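Alpha-1,2-mannosidase (PDB 2WW2) is an inverting, calcium-dependent family GH92 alpha-mannosidase of a human gut symbiont that hydrolyses alpha-mannosidic linkages. Local coordinates at residues S525-M537 and Q727-K737. Sequence-based numbering, arbitrary orientation.
Sequences SVFHDPEGLSELM and QPADFPYSYSK
The N-terminal end of helix 530-537 is capped by its own Asp529, and Ser734 and Ser736 of the C-terminal tail bond to the first turn and to the cap, respectively. Asp529 suits the N-cap because a short carboxylate can turn back on the first turn: with CG anti to the backbone N (chi1 -157°), OD1 accepts from Gly532 N at 3.0 Å. Asp529 OD1 also accepts from Ser736 N, 2.9 Å away and well above the carboxylate plane. Two backbone amides thus hold this buried oxygen and would probably stabilise its negative charge; in one of two modelled conformers Ser736 OG adds a third bond, on the syn lone pair. OD2 is held by Tyr481 OH. The helix belongs to the family GH92 catalytic domain, and the tail, which follows strand 710-717, ends the chain against it. Ser734 is small enough to fit against Pro530 and Glu531, and its OG accepts from Glu531 N at 2.9 Å, so that the tail serves a first-turn amide from outside the helix. Gly532, having no side chain, lets the carboxylate of Asp529 lie close over the first turn. Ahead of the cap, Tyr735 N donates to His528 O (2.8 Å), and the Tyr735 ring turns an edge to Asp529 OD2. The Tyr733 ring passes His528 O with CE2 at 3.5 Å, its hydroxyl bonded to Trp456. A water donates to both Phe527 O and Tyr733 O, bridging the two backbones. From Ser734 to Lys737 the tail makes a type I turn, and Lys737 bends back until NZ donates to Phe731 O and Pro732 O.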
# COMPACT_ATOMS: atom_id res chain seq x y z
N SER A 525 -6.50 -4.68 -22.64
CA SER A 525 -5.82 -4.59 -23.93
C SER A 525 -6.63 -5.26 -25.05
O SER A 525 -6.18 -6.23 -25.67
CB SER A 525 -4.40 -5.18 -23.85
OG SER A 525 -3.66 -4.86 -25.02
N VAL A 526 -7.83 -4.73 -25.29
CA VAL A 526 -8.70 -5.24 -26.34
C VAL A 526 -9.34 -4.04 -27.03
O VAL A 526 -10.55 -3.85 -26.99
CB VAL A 526 -9.80 -6.18 -25.77
CG1 VAL A 526 -10.52 -6.94 -26.90
CG2 VAL A 526 -9.17 -7.18 -24.79
N PHE A 527 -8.54 -3.21 -27.66
CA PHE A 527 -9.09 -1.98 -28.21
C PHE A 527 -9.79 -2.15 -29.55
O PHE A 527 -10.50 -1.26 -29.98
CB PHE A 527 -8.06 -0.85 -28.25
CG PHE A 527 -6.65 -1.33 -28.20
CD1 PHE A 527 -5.97 -1.63 -29.37
CD2 PHE A 527 -6.00 -1.47 -26.99
CE1 PHE A 527 -4.67 -2.07 -29.33
CE2 PHE A 527 -4.67 -1.92 -26.94
CZ PHE A 527 -4.02 -2.22 -28.12
N HIS A 528 -9.60 -3.29 -30.21
CA HIS A 528 -10.36 -3.61 -31.41
C HIS A 528 -11.74 -4.21 -31.08
O HIS A 528 -12.57 -4.42 -31.98
CB HIS A 528 -9.57 -4.53 -32.34
CG HIS A 528 -9.24 -5.87 -31.74
ND1 HIS A 528 -8.39 -6.02 -30.67
CD2 HIS A 528 -9.63 -7.12 -32.10
CE1 HIS A 528 -8.28 -7.31 -30.37
NE2 HIS A 528 -9.03 -8.00 -31.22
N ASP A 529 -12.00 -4.47 -29.80
CA ASP A 529 -13.27 -5.10 -29.43
C ASP A 529 -13.75 -4.79 -28.00
O ASP A 529 -13.95 -5.70 -27.20
CB ASP A 529 -13.16 -6.62 -29.63
CG ASP A 529 -14.52 -7.29 -29.81
OD1 ASP A 529 -15.55 -6.58 -29.83
OD2 ASP A 529 -14.55 -8.54 -29.95
N PRO A 530 -13.93 -3.50 -27.67
CA PRO A 530 -14.44 -3.20 -26.33
C PRO A 530 -15.77 -3.92 -26.02
O PRO A 530 -15.98 -4.34 -24.89
CB PRO A 530 -14.64 -1.68 -26.37
CG PRO A 530 -13.61 -1.20 -27.37
CD PRO A 530 -13.63 -2.29 -28.44
N GLU A 531 -16.65 -4.06 -27.02
CA GLU A 531 -17.92 -4.73 -26.78
C GLU A 531 -17.68 -6.20 -26.42
O GLU A 531 -18.32 -6.75 -25.52
CB GLU A 531 -18.86 -4.60 -27.99
CG GLU A 531 -20.23 -5.26 -27.82
CD GLU A 531 -21.08 -4.64 -26.70
OE1 GLU A 531 -20.90 -3.44 -26.36
OE2 GLU A 531 -21.95 -5.36 -26.18
N GLY A 532 -16.76 -6.85 -27.13
CA GLY A 532 -16.44 -8.24 -26.81
C GLY A 532 -15.80 -8.37 -25.43
O GLY A 532 -16.02 -9.36 -24.72
N LEU A 533 -14.99 -7.39 -25.03
CA LEU A 533 -14.44 -7.42 -23.68
C LEU A 533 -15.56 -7.28 -22.64
O LEU A 533 -15.58 -8.00 -21.64
CB LEU A 533 -13.36 -6.34 -23.49
CG LEU A 533 -12.67 -6.35 -22.11
CD1 LEU A 533 -11.99 -7.71 -21.87
CD2 LEU A 533 -11.65 -5.23 -22.01
N SER A 534 -16.50 -6.36 -22.88
CA SER A 534 -17.59 -6.20 -21.93
C SER A 534 -18.40 -7.49 -21.83
O SER A 534 -18.88 -7.84 -20.76
CB SER A 534 -18.49 -5.01 -22.25
OG SER A 534 -19.46 -5.36 -23.22
N GLU A 535 -18.52 -8.22 -22.94
CA GLU A 535 -19.21 -9.51 -22.91
C GLU A 535 -18.51 -10.48 -21.97
O GLU A 535 -19.15 -11.18 -21.19
CB GLU A 535 -19.27 -10.15 -24.30
CG GLU A 535 -20.25 -9.51 -25.24
CD GLU A 535 -20.17 -10.09 -26.65
OE1 GLU A 535 -20.95 -9.63 -27.51
OE2 GLU A 535 -19.33 -11.00 -26.89
N LEU A 536 -17.19 -10.54 -22.06
CA LEU A 536 -16.42 -11.36 -21.14
C LEU A 536 -16.70 -10.94 -19.70
O LEU A 536 -16.84 -11.79 -18.83
CB LEU A 536 -14.91 -11.24 -21.44
CG LEU A 536 -14.44 -11.85 -22.76
CD1 LEU A 536 -12.95 -11.63 -22.94
CD2 LEU A 536 -14.78 -13.34 -22.85
N MET A 537 -16.76 -9.64 -19.46
CA MET A 537 -16.90 -9.12 -18.10
C MET A 537 -18.33 -9.24 -17.56
O MET A 537 -18.59 -8.94 -16.39
CB MET A 537 -16.45 -7.66 -18.04
CG MET A 537 -14.95 -7.47 -18.24
SD MET A 537 -14.50 -5.76 -18.08
CE MET A 537 -12.71 -5.86 -18.19
N GLN A 727 -26.95 5.84 -26.58
CA GLN A 727 -27.57 4.87 -27.48
C GLN A 727 -26.56 4.03 -28.27
O GLN A 727 -25.46 4.48 -28.52
CB GLN A 727 -28.50 5.60 -28.45
CG GLN A 727 -29.59 6.39 -27.76
CD GLN A 727 -30.43 5.49 -26.87
OE1 GLN A 727 -31.04 4.54 -27.34
NE2 GLN A 727 -30.44 5.78 -25.56
N PRO A 728 -26.95 2.82 -28.70
CA PRO A 728 -26.03 1.99 -29.47
C PRO A 728 -25.51 2.68 -30.73
O PRO A 728 -24.37 2.44 -31.13
CB PRO A 728 -26.87 0.75 -29.82
CG PRO A 728 -27.87 0.67 -28.69
CD PRO A 728 -28.21 2.12 -28.39
N ALA A 729 -26.31 3.53 -31.35
CA ALA A 729 -25.84 4.25 -32.53
C ALA A 729 -24.73 5.24 -32.20
O ALA A 729 -24.03 5.69 -33.09
CB ALA A 729 -26.99 4.99 -33.21
N ASP A 730 -24.59 5.59 -30.92
CA ASP A 730 -23.60 6.58 -30.53
C ASP A 730 -22.21 5.97 -30.26
O ASP A 730 -21.23 6.71 -30.13
CB ASP A 730 -24.05 7.35 -29.28
CG ASP A 730 -25.38 8.06 -29.49
OD1 ASP A 730 -25.62 8.56 -30.62
OD2 ASP A 730 -26.17 8.12 -28.53
N PHE A 731 -22.13 4.65 -30.15
CA PHE A 731 -20.89 3.98 -29.74
C PHE A 731 -19.92 3.76 -30.90
O PHE A 731 -20.34 3.46 -32.02
CB PHE A 731 -21.17 2.63 -29.04
CG PHE A 731 -22.17 2.71 -27.92
CD1 PHE A 731 -22.38 3.88 -27.21
CD2 PHE A 731 -22.90 1.58 -27.56
CE1 PHE A 731 -23.31 3.94 -26.19
CE2 PHE A 731 -23.82 1.62 -26.53
CZ PHE A 731 -24.03 2.80 -25.85
N PRO A 732 -18.61 3.86 -30.64
CA PRO A 732 -17.63 3.59 -31.69
C PRO A 732 -17.50 2.09 -31.98
O PRO A 732 -18.26 1.27 -31.43
CB PRO A 732 -16.32 4.17 -31.13
CG PRO A 732 -16.74 4.99 -29.92
CD PRO A 732 -17.97 4.33 -29.40
N TYR A 733 -16.55 1.74 -32.85
CA TYR A 733 -16.42 0.39 -33.37
C TYR A 733 -16.07 -0.68 -32.33
O TYR A 733 -15.27 -0.45 -31.43
CB TYR A 733 -15.35 0.38 -34.47
CG TYR A 733 -14.98 -1.00 -35.00
CD1 TYR A 733 -15.69 -1.58 -36.04
CD2 TYR A 733 -13.89 -1.69 -34.48
CE1 TYR A 733 -15.36 -2.80 -36.54
CE2 TYR A 733 -13.55 -2.93 -34.97
CZ TYR A 733 -14.28 -3.48 -36.01
OH TYR A 733 -13.96 -4.69 -36.52
N SER A 734 -16.66 -1.86 -32.47
CA SER A 734 -16.11 -3.05 -31.83
C SER A 734 -16.20 -4.17 -32.84
O SER A 734 -17.17 -4.26 -33.59
CB SER A 734 -16.91 -3.47 -30.59
OG SER A 734 -16.68 -2.59 -29.50
N TYR A 735 -15.20 -5.04 -32.84
CA TYR A 735 -15.25 -6.19 -33.70
C TYR A 735 -16.53 -7.03 -33.52
O TYR A 735 -17.13 -7.50 -34.50
CB TYR A 735 -14.01 -7.07 -33.50
CG TYR A 735 -14.10 -8.32 -34.33
CD1 TYR A 735 -14.09 -8.24 -35.71
CD2 TYR A 735 -14.25 -9.57 -33.74
CE1 TYR A 735 -14.20 -9.37 -36.49
CE2 TYR A 735 -14.35 -10.71 -34.51
CZ TYR A 735 -14.33 -10.60 -35.89
OH TYR A 735 -14.46 -11.71 -36.67
N SER A 736 -16.95 -7.23 -32.27
CA SER A 736 -18.09 -8.13 -32.03
C SER A 736 -19.44 -7.43 -32.12
O SER A 736 -20.47 -8.06 -31.99
CB SER A 736 -17.95 -8.86 -30.70
OG SER A 736 -18.10 -7.96 -29.63
N LYS A 737 -19.44 -6.14 -32.37
CA LYS A 737 -20.68 -5.38 -32.48
C LYS A 737 -21.05 -5.14 -33.94
O LYS A 737 -21.68 -6.00 -34.56
CB LYS A 737 -20.53 -4.04 -31.75
CG LYS A 737 -21.13 -2.88 -32.50
CD LYS A 737 -20.86 -1.58 -31.76
CE LYS A 737 -20.35 -0.53 -32.73
NZ LYS A 737 -20.87 0.77 -32.34
O HOH W 1 -12.48 0.17 -31.51